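Local coordinates for ESSB (Geobacillus thermodenitrificans, PDB 2YNQ), which forms an integral membrane component of the type VII secretion system, this chain being its extracellular part, and so probably serves protein export across the bacterial membrane, at residues T16-F19 / S25-I28; E46-Y51 / Q76-W81; E94-I99 / D103-A108; L110-Q115 / D132-E137. One frame throughout, in Å; residues are numbered along the deposited sequence.

Contact 1: T16-F19 / S25-I28; sequences TELF and SDVI
Leu18 and Phe19 meet Asp26 and Val27 in a small, partly buried and mostly apolar contact between the C-terminal end of helix 7-19 and the early turns of helix 24-31. The surface buried between the two segments is modest, 196 Å², and no hydrogen bond crosses. Closest in the backbone are Leu18 and Val27, with 5.9 Å between their CA atoms. Both methyls of Leu18 lie along Asp26: CD2 is 3.5 Å from Asp26 OD2, and CD1 sits between the carboxylate carbon CG and the backbone oxygen O of Asp26, 3.7 Å from each. CG of Leu18 stands anti to the carbonyl carbon (chi1 -63°), which swings the branch over Asp26. Leu18 CB meets Val27 CG2 at 3.8 Å. The motif is a helix-loop-helix, the first corner of this all-helical extracellular domain, and Val27 CG2 is the atom of helix 24-31 that reaches both Leu18 and Phe19. It is wedged against the last turn of the first helix, 3.5 Å from Phe19 N, and touches Phe19 CB at 3.9 Å, so that the methyl lies at the edge of the phenyl ring, near its plane. The ring itself continues onto Glu46 and Ser50 of helix 41-53, and Val27 also packs on Ser50. With an alanine in place of Asp26 the methyls of Leu18 would probably lose the carboxylate they lie against and be left with a gap on that side. At the subunit boundary, Asp26 packs on Gln128 of the second subunit, and the hydroxyl of Ser25 bonds to Arg113 and Asp135 of that same neighbouring subunit.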
loop_
_atom_site.group_PDB
_atom_site.type_symbol
_atom_site.label_atom_id
_atom_site.label_comp_id
_atom_site.label_asym_id
_atom_site.label_seq_id
_atom_site.Cartn_x
_atom_site.Cartn_y
_atom_site.Cartn_z
ATOM N N THR D 16 18.550 15.520 6.445
ATOM C CA THR D 16 19.661 15.023 5.683
ATOM C C THR D 16 20.385 13.987 6.531
ATOM O O THR D 16 20.675 12.887 6.052
ATOM C CB THR D 16 20.596 16.158 5.276
ATOM O OG1 THR D 16 19.923 16.978 4.321
ATOM C CG2 THR D 16 21.883 15.625 4.650
ATOM N N GLU D 17 20.640 14.313 7.796
ATOM C CA GLU D 17 21.303 13.380 8.685
ATOM C C GLU D 17 20.537 12.053 8.825
ATOM O O GLU D 17 21.136 10.983 8.931
ATOM C CB GLU D 17 21.556 14.033 10.051
ATOM C CG GLU D 17 22.085 13.081 11.116
ATOM C CD GLU D 17 22.567 13.785 12.389
ATOM O OE1 GLU D 17 22.649 15.040 12.418
ATOM O OE2 GLU D 17 22.881 13.075 13.360
ATOM N N LEU D 18 19.212 12.131 8.850
ATOM C CA LEU D 18 18.387 10.930 9.029
ATOM C C LEU D 18 18.290 10.162 7.719
ATOM O O LEU D 18 18.407 8.936 7.711
ATOM C CB LEU D 18 17.004 11.284 9.566
ATOM C CG LEU D 18 16.997 11.925 10.958
ATOM C CD1 LEU D 18 15.706 12.705 11.085
ATOM C CD2 LEU D 18 17.144 10.899 12.099
ATOM N N PHE D 19 18.155 10.890 6.617
ATOM C CA PHE D 19 18.060 10.256 5.313
ATOM C C PHE D 19 19.295 9.471 4.924
ATOM O O PHE D 19 19.195 8.338 4.417
ATOM C CB PHE D 19 17.746 11.266 4.223
ATOM C CG PHE D 19 17.554 10.636 2.888
ATOM C CD1 PHE D 19 16.365 9.939 2.602
ATOM C CD2 PHE D 19 18.561 10.712 1.920
ATOM C CE1 PHE D 19 16.188 9.332 1.380
ATOM C CE2 PHE D 19 18.394 10.096 0.687
ATOM C CZ PHE D 19 17.200 9.408 0.408
ATOM N N SER D 25 11.065 7.150 8.256
ATOM C CA SER D 25 9.981 7.604 9.123
ATOM C C SER D 25 10.360 8.917 9.776
ATOM O O SER D 25 9.564 9.855 9.831
ATOM C CB SER D 25 9.647 6.573 10.214
ATOM O OG SER D 25 9.457 5.272 9.670
ATOM N N ASP D 26 11.598 8.994 10.235
ATOM C CA ASP D 26 12.062 10.141 10.998
ATOM C C ASP D 26 12.269 11.358 10.105
ATOM O O ASP D 26 12.084 12.493 10.555
ATOM C CB ASP D 26 13.337 9.773 11.757
ATOM C CG ASP D 26 13.455 10.486 13.089
ATOM O OD1 ASP D 26 12.721 11.494 13.318
ATOM O OD2 ASP D 26 14.298 10.049 13.914
ATOM N N VAL D 27 12.645 11.122 8.844
ATOM C CA VAL D 27 12.722 12.182 7.850
ATOM C C VAL D 27 11.348 12.797 7.673
ATOM O O VAL D 27 11.211 14.019 7.660
ATOM C CB VAL D 27 13.196 11.649 6.478
ATOM C CG1 VAL D 27 12.952 12.676 5.379
ATOM C CG2 VAL D 27 14.660 11.243 6.531
ATOM N N ILE D 28 10.341 11.928 7.557
ATOM C CA ILE D 28 8.952 12.313 7.348
ATOM C C ILE D 28 8.426 13.180 8.483
ATOM O O ILE D 28 7.919 14.252 8.211
ATOM C CB ILE D 28 8.045 11.071 7.091
ATOM C CG1 ILE D 28 8.295 10.553 5.671
ATOM C CG2 ILE D 28 6.541 11.386 7.308
ATOM C CD1 ILE D 28 7.886 9.093 5.439
#

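Contact 2: E46-Y51 / Q76-W81; sequences ELASSY and QYMLYW
Met78 packs across Ala48 where helix 41-53 and helix 75-85 come together. Its CB sits 3.8 Å from Ala48 CB, and CG, anti to the carbonyl carbon, remains beside the same methyl at 4.0 Å. Beyond CG the chain is fully extended (chi2 -179°), which carries SD and CE away from Ala48; the side chain also packs on Tyr41, Gln44 and Tyr45, earlier in helix 41-53. Ala48 CB is itself lodged over the opposite backbone, 3.6 Å from Met78 O. One turn further on the same pattern recurs with a larger residue: Tyr51 CB comes to 3.8 Å from Trp81 O, after which the phenol heads away and packs on Ile28. Trp81 CB comes 4.5 Å from Ala48 O before the indole leads away; Tyr80 CE2 stands 3.6 Å above the plane of the Trp81 ring, over the centre of one face, and Trp81 NE1 is bonded to the carbonyl of Ser66, next to the sodium-binding Val65 and Asn67. Two helices separated in sequence by helix 59-64 are thus joined; the axes of the two segments approach to 8.6 Å, their directions inclined by 50°. On the far flank of helix 41-53, Ser50 OG donates to Glu46 O over 2.7 Å, from the face of that carbonyl opposite to the one used by Ser50 N, which keeps this buried hydroxyl satisfied. Across the helices, by contrast, only hydrocarbon meets carbonyl oxygen or hydrocarbon: cohesion here probably comes from close fit and burial, with an alanine methyl letting the backbones approach and no charge or hydrogen bond fixing the register.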
loop_
_atom_site.group_PDB
_atom_site.type_symbol
_atom_site.label_atom_id
_atom_site.label_comp_id
_atom_site.label_asym_id
_atom_site.label_seq_id
_atom_site.Cartn_x
_atom_site.Cartn_y
_atom_site.Cartn_z
ATOM N N GLU D 46 14.828 13.814 -0.682
ATOM C CA GLU D 46 14.879 13.076 0.571
ATOM C C GLU D 46 13.481 12.671 1.027
ATOM O O GLU D 46 13.258 11.502 1.388
ATOM C CB GLU D 46 15.575 13.886 1.682
ATOM C CG GLU D 46 17.080 14.112 1.471
ATOM C CD GLU D 46 17.715 15.067 2.518
ATOM O OE1 GLU D 46 17.093 15.380 3.560
ATOM O OE2 GLU D 46 18.860 15.516 2.299
ATOM N N LEU D 47 12.556 13.632 1.026
ATOM C CA LEU D 47 11.189 13.411 1.499
ATOM C C LEU D 47 10.443 12.429 0.589
ATOM O O LEU D 47 9.873 11.439 1.047
ATOM C CB LEU D 47 10.433 14.740 1.587
ATOM C CG LEU D 47 9.079 14.716 2.310
ATOM C CD1 LEU D 47 9.174 13.996 3.682
ATOM C CD2 LEU D 47 8.492 16.139 2.468
ATOM N N ALA D 48 10.526 12.682 -0.711
ATOM C CA ALA D 48 9.827 11.884 -1.684
ATOM C C ALA D 48 10.369 10.478 -1.657
ATOM O O ALA D 48 9.589 9.520 -1.695
ATOM C CB ALA D 48 9.928 12.499 -3.068
ATOM N N SER D 49 11.686 10.333 -1.541
ATOM C CA SER D 49 12.251 8.985 -1.462
ATOM C C SER D 49 11.723 8.338 -0.229
ATOM O O SER D 49 11.337 7.175 -0.265
ATOM C CB SER D 49 13.787 8.941 -1.435
ATOM O OG SER D 49 14.324 9.599 -2.560
ATOM N N SER D 50 11.663 9.099 0.858
ATOM C CA SER D 50 11.254 8.515 2.122
ATOM C C SER D 50 9.800 8.047 2.040
ATOM O O SER D 50 9.491 6.944 2.497
ATOM C CB SER D 50 11.472 9.472 3.283
ATOM O OG SER D 50 12.855 9.737 3.443
ATOM N N TYR D 51 8.923 8.847 1.431
ATOM C CA TYR D 51 7.545 8.408 1.266
ATOM C C TYR D 51 7.450 7.215 0.346
ATOM O O TYR D 51 6.783 6.219 0.668
ATOM C CB TYR D 51 6.645 9.535 0.762
ATOM C CG TYR D 51 6.210 10.501 1.834
ATOM C CD1 TYR D 51 5.436 10.077 2.920
ATOM C CD2 TYR D 51 6.569 11.835 1.762
ATOM C CE1 TYR D 51 5.008 10.986 3.907
ATOM C CE2 TYR D 51 6.162 12.746 2.726
ATOM C CZ TYR D 51 5.386 12.321 3.794
ATOM O OH TYR D 51 5.003 13.252 4.730
ATOM N N GLN D 76 7.787 17.350 -10.236
ATOM C CA GLN D 76 6.386 16.936 -10.196
ATOM C C GLN D 76 6.175 15.529 -9.659
ATOM O O GLN D 76 5.254 15.292 -8.872
ATOM C CB GLN D 76 5.757 17.056 -11.567
ATOM C CG GLN D 76 5.526 18.483 -12.018
ATOM C CD GLN D 76 5.156 18.537 -13.485
ATOM O OE1 GLN D 76 4.213 19.236 -13.878
ATOM N NE2 GLN D 76 5.885 17.771 -14.312
ATOM N N TYR D 77 7.045 14.610 -10.058
ATOM C CA TYR D 77 7.024 13.245 -9.549
ATOM C C TYR D 77 7.311 13.176 -8.064
ATOM O O TYR D 77 6.689 12.386 -7.345
ATOM C CB TYR D 77 7.978 12.348 -10.329
ATOM C CG TYR D 77 7.428 11.930 -11.674
ATOM C CD1 TYR D 77 6.578 10.823 -11.781
ATOM C CD2 TYR D 77 7.737 12.654 -12.845
ATOM C CE1 TYR D 77 6.052 10.440 -13.017
ATOM C CE2 TYR D 77 7.209 12.266 -14.094
ATOM C CZ TYR D 77 6.368 11.155 -14.155
ATOM O OH TYR D 77 5.844 10.732 -15.359
ATOM N N MET D 78 8.225 14.019 -7.602
ATOM C CA MET D 78 8.513 14.101 -6.186
ATOM C C MET D 78 7.311 14.627 -5.429
ATOM O O MET D 78 6.930 14.069 -4.400
ATOM C CB MET D 78 9.741 14.981 -5.944
ATOM C CG MET D 78 11.025 14.336 -6.481
ATOM S SD MET D 78 12.487 15.350 -6.179
ATOM C CE MET D 78 13.708 14.467 -7.144
ATOM N N LEU D 79 6.687 15.678 -5.958
ATOM C CA LEU D 79 5.508 16.254 -5.331
ATOM C C LEU D 79 4.362 15.262 -5.304
ATOM O O LEU D 79 3.677 15.138 -4.285
ATOM C CB LEU D 79 5.092 17.555 -6.024
ATOM C CG LEU D 79 6.076 18.716 -5.821
ATOM C CD1 LEU D 79 5.726 19.963 -6.706
ATOM C CD2 LEU D 79 6.193 19.076 -4.333
ATOM N N TYR D 80 4.169 14.535 -6.405
ATOM C CA TYR D 80 3.156 13.489 -6.457
ATOM C C TYR D 80 3.304 12.533 -5.271
ATOM O O TYR D 80 2.351 12.315 -4.525
ATOM C CB TYR D 80 3.254 12.701 -7.752
ATOM C CG TYR D 80 2.331 11.512 -7.759
ATOM C CD1 TYR D 80 1.030 11.633 -8.223
ATOM C CD2 TYR D 80 2.750 10.258 -7.290
ATOM C CE1 TYR D 80 0.158 10.538 -8.225
ATOM C CE2 TYR D 80 1.888 9.158 -7.294
ATOM C CZ TYR D 80 0.588 9.313 -7.761
ATOM O OH TYR D 80 -0.304 8.257 -7.784
ATOM N N TRP D 81 4.500 11.972 -5.093
ATOM C CA TRP D 81 4.696 10.970 -4.051
ATOM C C TRP D 81 4.613 11.543 -2.649
ATOM O O TRP D 81 4.154 10.864 -1.720
ATOM C CB TRP D 81 5.995 10.182 -4.279
ATOM C CG TRP D 81 5.807 9.218 -5.425
ATOM C CD1 TRP D 81 6.340 9.309 -6.681
ATOM C CD2 TRP D 81 4.958 8.050 -5.428
ATOM N NE1 TRP D 81 5.888 8.261 -7.459
ATOM C CE2 TRP D 81 5.056 7.466 -6.706
ATOM C CE3 TRP D 81 4.140 7.438 -4.465
ATOM C CZ2 TRP D 81 4.356 6.300 -7.057
ATOM C CZ3 TRP D 81 3.446 6.278 -4.810
ATOM C CH2 TRP D 81 3.560 5.723 -6.097
#

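Contact 3: E94-I99 / D103-A108; sequences ELARTI and DLIVYA
An antiparallel helical hairpin, made by helix 89-99 and helix 102-118 with a very short connection between them, is closed here by Ala96 and Arg97 against Leu104 and Ile105. The axes of the two segments run 167° apart in direction and approach to 8.3 Å, a short spacing that fits the small residue at its centre: the CA atoms of Ala96 and Ile105 are only 5.1 Å apart. Ala96 CB sits over the Leu104-Ile105 peptide link, touching Ile105 CG1 at 3.6 Å and, less closely, Leu104 CB at 4.1 Å. The isoleucine is used in both branches. Its CG1, anti to the carbonyl carbon (chi1 -61°), leads toward the backbone of helix 89-99, where CD1 ends 3.9 Å from Arg97 CA; its CG2, anti to the backbone N, meets the guanidinium instead, 3.8 Å from Arg97 NH1. Arg97 runs extended from CG to NE and crosses Ile105 at about a right angle, its CG passing 4.1 Å from Ile105 CD1. Within the helical domain two further helices pack on the hairpin: helix 75-85, where Tyr80 OH is hydrogen-bonded to Leu104 O and Tyr77 packs on Leu104, and helix 124-152, where Tyr141 touches Ile105 and Glu137 takes the charge of Arg97 in a salt bridge. Farther from the interface, Thr98 OG1 donates to Glu94 O at 2.8 Å, arriving from the face of that carbonyl opposite to the one Thr98 N uses.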
loop_
_atom_site.group_PDB
_atom_site.type_symbol
_atom_site.label_atom_id
_atom_site.label_comp_id
_atom_site.label_asym_id
_atom_site.label_seq_id
_atom_site.Cartn_x
_atom_site.Cartn_y
_atom_site.Cartn_z
ATOM N N GLU D 94 -4.459 15.616 -9.152
ATOM C CA GLU D 94 -4.411 16.667 -10.161
ATOM C C GLU D 94 -2.976 16.869 -10.688
ATOM O O GLU D 94 -2.793 17.271 -11.839
ATOM C CB GLU D 94 -5.098 17.957 -9.679
ATOM C CG GLU D 94 -5.848 18.751 -10.788
ATOM C CD GLU D 94 -6.979 17.962 -11.479
ATOM O OE1 GLU D 94 -7.678 17.148 -10.822
ATOM O OE2 GLU D 94 -7.170 18.170 -12.696
ATOM N N LEU D 95 -1.970 16.547 -9.872
ATOM C CA LEU D 95 -0.580 16.497 -10.351
ATOM C C LEU D 95 -0.385 15.387 -11.381
ATOM O O LEU D 95 0.216 15.608 -12.437
ATOM C CB LEU D 95 0.363 16.273 -9.188
ATOM C CG LEU D 95 1.844 16.619 -9.259
ATOM C CD1 LEU D 95 2.156 17.839 -10.131
ATOM C CD2 LEU D 95 2.264 16.919 -7.852
ATOM N N ALA D 96 -0.921 14.205 -11.079
ATOM C CA ALA D 96 -0.818 13.061 -11.976
ATOM C C ALA D 96 -1.408 13.401 -13.329
ATOM O O ALA D 96 -0.852 13.039 -14.375
ATOM C CB ALA D 96 -1.531 11.850 -11.379
ATOM N N ARG D 97 -2.538 14.102 -13.313
ATOM C CA ARG D 97 -3.179 14.474 -14.558
ATOM C C ARG D 97 -2.343 15.482 -15.352
ATOM O O ARG D 97 -2.263 15.398 -16.582
ATOM C CB ARG D 97 -4.558 15.039 -14.289
ATOM C CG ARG D 97 -5.553 14.064 -13.696
ATOM C CD ARG D 97 -6.903 14.687 -13.897
ATOM N NE ARG D 97 -7.946 14.200 -13.009
ATOM C CZ ARG D 97 -8.634 13.081 -13.202
ATOM N NH1 ARG D 97 -8.358 12.299 -14.248
ATOM N NH2 ARG D 97 -9.585 12.741 -12.337
ATOM N N THR D 98 -1.714 16.420 -14.652
ATOM C CA THR D 98 -0.857 17.404 -15.294
ATOM C C THR D 98 0.322 16.690 -15.952
ATOM O O THR D 98 0.705 17.021 -17.071
ATOM C CB THR D 98 -0.335 18.430 -14.266
ATOM O OG1 THR D 98 -1.440 18.992 -13.560
ATOM C CG2 THR D 98 0.442 19.555 -14.937
ATOM N N ILE D 99 0.883 15.717 -15.236
ATOM C CA ILE D 99 2.009 14.911 -15.698
ATOM C C ILE D 99 1.590 14.024 -16.860
ATOM O O ILE D 99 2.406 13.645 -17.689
ATOM C CB ILE D 99 2.516 13.999 -14.545
ATOM C CG1 ILE D 99 3.135 14.833 -13.429
ATOM C CG2 ILE D 99 3.548 12.999 -15.030
ATOM C CD1 ILE D 99 3.329 14.031 -12.136
ATOM N N ASP D 103 -0.833 5.456 -15.016
ATOM C CA ASP D 103 -0.858 4.615 -13.833
ATOM C C ASP D 103 -0.764 5.391 -12.541
ATOM O O ASP D 103 -1.215 4.905 -11.499
ATOM C CB ASP D 103 0.203 3.537 -13.943
ATOM C CG ASP D 103 0.043 2.717 -15.219
ATOM O OD1 ASP D 103 -1.117 2.450 -15.620
ATOM O OD2 ASP D 103 1.058 2.367 -15.838
ATOM N N LEU D 104 -0.230 6.612 -12.609
ATOM C CA LEU D 104 -0.206 7.464 -11.448
ATOM C C LEU D 104 -1.589 8.052 -11.205
ATOM O O LEU D 104 -2.011 8.189 -10.056
ATOM C CB LEU D 104 0.892 8.543 -11.544
ATOM C CG LEU D 104 2.362 8.083 -11.438
ATOM C CD1 LEU D 104 3.295 9.274 -11.250
ATOM C CD2 LEU D 104 2.609 7.079 -10.337
ATOM N N ILE D 105 -2.306 8.383 -12.271
ATOM C CA ILE D 105 -3.690 8.844 -12.137
ATOM C C ILE D 105 -4.507 7.727 -11.523
ATOM O O ILE D 105 -5.237 7.942 -10.554
ATOM C CB ILE D 105 -4.319 9.286 -13.487
ATOM C CG1 ILE D 105 -3.519 10.455 -14.090
ATOM C CG2 ILE D 105 -5.796 9.645 -13.297
ATOM C CD1 ILE D 105 -3.868 10.818 -15.561
ATOM N N VAL D 106 -4.354 6.519 -12.044
ATOM C CA VAL D 106 -5.093 5.403 -11.485
ATOM C C VAL D 106 -4.760 5.213 -10.010
ATOM O O VAL D 106 -5.661 5.026 -9.182
ATOM C CB VAL D 106 -4.848 4.090 -12.251
ATOM C CG1 VAL D 106 -5.408 2.932 -11.471
ATOM C CG2 VAL D 106 -5.463 4.162 -13.639
ATOM N N TYR D 107 -3.478 5.258 -9.670
ATOM C CA TYR D 107 -3.097 5.033 -8.276
ATOM C C TYR D 107 -3.688 6.096 -7.340
ATOM O O TYR D 107 -4.172 5.785 -6.239
ATOM C CB TYR D 107 -1.591 4.969 -8.135
ATOM C CG TYR D 107 -1.175 4.507 -6.780
ATOM C CD1 TYR D 107 -1.256 3.154 -6.434
ATOM C CD2 TYR D 107 -0.709 5.412 -5.833
ATOM C CE1 TYR D 107 -0.881 2.716 -5.183
ATOM C CE2 TYR D 107 -0.313 4.984 -4.572
ATOM C CZ TYR D 107 -0.409 3.645 -4.252
ATOM O OH TYR D 107 -0.058 3.225 -2.995
ATOM N N ALA D 108 -3.678 7.345 -7.793
ATOM C CA ALA D 108 -4.246 8.438 -7.029
ATOM C C ALA D 108 -5.771 8.307 -6.908
ATOM O O ALA D 108 -6.349 8.582 -5.855
ATOM C CB ALA D 108 -3.856 9.754 -7.660
#

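Contact 4: L110-Q115 / D132-E137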
loop_
_atom_site.group_PDB
_atom_site.type_symbol
_atom_site.label_atom_id
_atom_site.label_comp_id
_atom_site.label_asym_id
_atom_site.label_seq_id
_atom_site.Cartn_x
_atom_site.Cartn_y
_atom_site.Cartn_z
ATOM N N LEU D 110 -7.361 5.480 -6.830
ATOM C CA LEU D 110 -7.520 4.469 -5.773
ATOM C C LEU D 110 -7.406 5.042 -4.363
ATOM O O LEU D 110 -8.230 4.734 -3.516
ATOM C CB LEU D 110 -6.553 3.310 -5.969
ATOM C CG LEU D 110 -6.941 2.382 -7.134
ATOM C CD1 LEU D 110 -5.777 1.447 -7.458
ATOM C CD2 LEU D 110 -8.261 1.588 -6.896
ATOM N N LYS D 111 -6.410 5.889 -4.104
ATOM C CA LYS D 111 -6.293 6.519 -2.776
ATOM C C LYS D 111 -7.480 7.444 -2.525
ATOM O O LYS D 111 -7.999 7.515 -1.415
ATOM C CB LYS D 111 -4.969 7.279 -2.627
ATOM C CG LYS D 111 -3.728 6.394 -2.537
ATOM C CD LYS D 111 -3.848 5.308 -1.447
ATOM C CE LYS D 111 -2.504 4.710 -1.036
ATOM N NZ LYS D 111 -1.719 5.615 -0.087
ATOM N N TYR D 112 -7.939 8.127 -3.566
ATOM C CA TYR D 112 -9.072 9.017 -3.424
ATOM C C TYR D 112 -10.348 8.218 -3.120
ATOM O O TYR D 112 -11.202 8.666 -2.339
ATOM C CB TYR D 112 -9.224 9.878 -4.685
ATOM C CG TYR D 112 -10.353 10.868 -4.656
ATOM C CD1 TYR D 112 -10.571 11.696 -3.557
ATOM C CD2 TYR D 112 -11.194 10.994 -5.743
ATOM C CE1 TYR D 112 -11.628 12.637 -3.554
ATOM C CE2 TYR D 112 -12.245 11.911 -5.757
ATOM C CZ TYR D 112 -12.459 12.727 -4.665
ATOM O OH TYR D 112 -13.525 13.616 -4.698
ATOM N N ARG D 113 -10.458 7.033 -3.718
ATOM C CA ARG D 113 -11.585 6.161 -3.445
ATOM C C ARG D 113 -11.681 5.893 -1.945
ATOM O O ARG D 113 -12.752 6.048 -1.360
ATOM C CB ARG D 113 -11.523 4.864 -4.261
ATOM C CG ARG D 113 -12.896 4.223 -4.433
ATOM C CD ARG D 113 -12.925 3.076 -5.457
ATOM N NE ARG D 113 -12.886 1.760 -4.829
ATOM C CZ ARG D 113 -13.899 1.199 -4.168
ATOM N NH1 ARG D 113 -15.059 1.832 -4.021
ATOM N NH2 ARG D 113 -13.745 -0.014 -3.647
ATOM N N GLU D 114 -10.553 5.545 -1.324
ATOM C CA GLU D 114 -10.524 5.248 0.116
ATOM C C GLU D 114 -11.036 6.423 0.929
ATOM O O GLU D 114 -11.778 6.245 1.888
ATOM C CB GLU D 114 -9.109 4.946 0.583
ATOM C CG GLU D 114 -8.531 3.610 0.193
ATOM C CD GLU D 114 -7.048 3.536 0.540
ATOM O OE1 GLU D 114 -6.591 4.344 1.383
ATOM O OE2 GLU D 114 -6.329 2.686 -0.027
ATOM N N GLN D 115 -10.631 7.624 0.534
ATOM C CA GLN D 115 -10.978 8.824 1.263
ATOM C C GLN D 115 -12.473 9.112 1.173
ATOM O O GLN D 115 -13.084 9.627 2.129
ATOM C CB GLN D 115 -10.167 10.007 0.747
ATOM C CG GLN D 115 -10.411 11.284 1.521
ATOM C CD GLN D 115 -9.727 12.479 0.899
ATOM O OE1 GLN D 115 -8.563 12.403 0.477
ATOM N NE2 GLN D 115 -10.443 13.599 0.844
ATOM N N ASP D 132 -18.750 5.305 -7.756
ATOM C CA ASP D 132 -19.110 4.786 -9.068
ATOM C C ASP D 132 -18.459 5.595 -10.184
ATOM O O ASP D 132 -17.890 5.018 -11.117
ATOM C CB ASP D 132 -20.639 4.725 -9.226
ATOM C CG ASP D 132 -21.276 3.632 -8.367
ATOM O OD1 ASP D 132 -20.565 2.677 -7.978
ATOM O OD2 ASP D 132 -22.490 3.723 -8.080
ATOM N N GLU D 133 -18.523 6.921 -10.078
ATOM C CA GLU D 133 -17.773 7.784 -10.988
ATOM C C GLU D 133 -16.284 7.401 -11.028
ATOM O O GLU D 133 -15.668 7.386 -12.101
ATOM C CB GLU D 133 -17.890 9.255 -10.588
ATOM C CG GLU D 133 -19.289 9.865 -10.652
ATOM C CD GLU D 133 -19.307 11.338 -10.231
ATOM O OE1 GLU D 133 -18.219 11.973 -10.155
ATOM O OE2 GLU D 133 -20.418 11.860 -9.976
ATOM N N ILE D 134 -15.710 7.085 -9.867
ATOM C CA ILE D 134 -14.263 6.830 -9.772
ATOM C C ILE D 134 -13.901 5.515 -10.413
ATOM O O ILE D 134 -12.956 5.429 -11.183
ATOM C CB ILE D 134 -13.743 6.902 -8.299
ATOM C CG1 ILE D 134 -13.625 8.359 -7.856
ATOM C CG2 ILE D 134 -12.394 6.218 -8.151
ATOM C CD1 ILE D 134 -13.667 8.542 -6.364
ATOM N N ASP D 135 -14.677 4.492 -10.091
ATOM C CA ASP D 135 -14.448 3.165 -10.622
ATOM C C ASP D 135 -14.581 3.128 -12.137
ATOM O O ASP D 135 -13.860 2.393 -12.814
ATOM C CB ASP D 135 -15.402 2.180 -9.958
ATOM C CG ASP D 135 -14.992 1.859 -8.543
ATOM O OD1 ASP D 135 -13.795 1.542 -8.320
ATOM O OD2 ASP D 135 -15.866 1.910 -7.660
ATOM N N GLN D 136 -15.494 3.940 -12.655
ATOM C CA GLN D 136 -15.691 4.074 -14.089
ATOM C C GLN D 136 -14.468 4.716 -14.746
ATOM O O GLN D 136 -13.986 4.244 -15.779
ATOM C CB GLN D 136 -17.004 4.839 -14.373
ATOM C CG GLN D 136 -17.389 4.993 -15.858
ATOM C CD GLN D 136 -17.244 3.704 -16.669
ATOM O OE1 GLN D 136 -16.309 3.566 -17.476
ATOM N NE2 GLN D 136 -18.158 2.753 -16.451
ATOM N N GLU D 137 -13.940 5.769 -14.128
ATOM C CA GLU D 137 -12.689 6.372 -14.604
ATOM C C GLU D 137 -11.488 5.424 -14.529
ATOM O O GLU D 137 -10.675 5.348 -15.461
ATOM C CB GLU D 137 -12.384 7.654 -13.857
ATOM C CG GLU D 137 -11.247 8.400 -14.473
ATOM C CD GLU D 137 -11.116 9.802 -13.954
ATOM O OE1 GLU D 137 -11.830 10.153 -12.984
ATOM O OE2 GLU D 137 -10.296 10.554 -14.527
#
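The Tyr112 ring receives Ile134 CD1 obliquely at one of its sides, and the Arg113 guanidinium has Asp135 OD1 well out of its plane, the guanidinium and the Asp135 carboxylate planes being 53° apart. Both pairs belong to an antiparallel helical hairpin formed by helix 102-118 and the long helix 124-152, whose segments here differ by 167° in direction. Their axes stay 10.2 Å apart, leaving room for full-sized side chains between them. Ile134 is the buried one: CD1 reaches Tyr112 CD2 at 3.5 Å and CE2 at 3.7 Å, the two side chains crossing at about a right angle, while CG2 lies 4.2 Å from Arg113 CD. The arginine starts toward the other helix extended through its first two torsions, which carries CD to the aspartate; the bend at chi3 (100°) then turns NE and the guanidinium over the carboxylate. The resulting salt bridge is long, Arg113 NE to Asp135 OD1 being 3.6 Å, and rests on charge alone, since no N-H points at the oxygen. Were a leucine to stand in for Arg113, Asp135 would probably be left without this opposing charge. Arg113 also packs on Arg62 of the second subunit, and Glu114 is hydrogen-bonded to Ser56 of that chain. Closer to the carboxylate than any arginine nitrogen is a carbon: Arg113 CD stands 3.4 Å from Asp135 OD1.

In the fold
The four contacts follow one another in series along the chain, each closing before the next opens, and mark successive steps through an all-helical domain. Contacts 1 and 2 have centres 13 Å apart and touch, since helices 7-19 and 24-31 both meet helix 41-53. Contacts 2 and 3, 14 Å apart, are linked across helices 75-85 and 89-99. Contacts 3 and 4, 13 Å apart, share helix 102-118 and touch. Contacts 1 and 4 lie 32 Å apart on opposite sides of the chain's centre, yet Ser25 of contact 1 bonds the second subunit's copies of Arg113 and Asp135, residues of contact 4, consistent with an elongated domain whose distant parts meet between subunits.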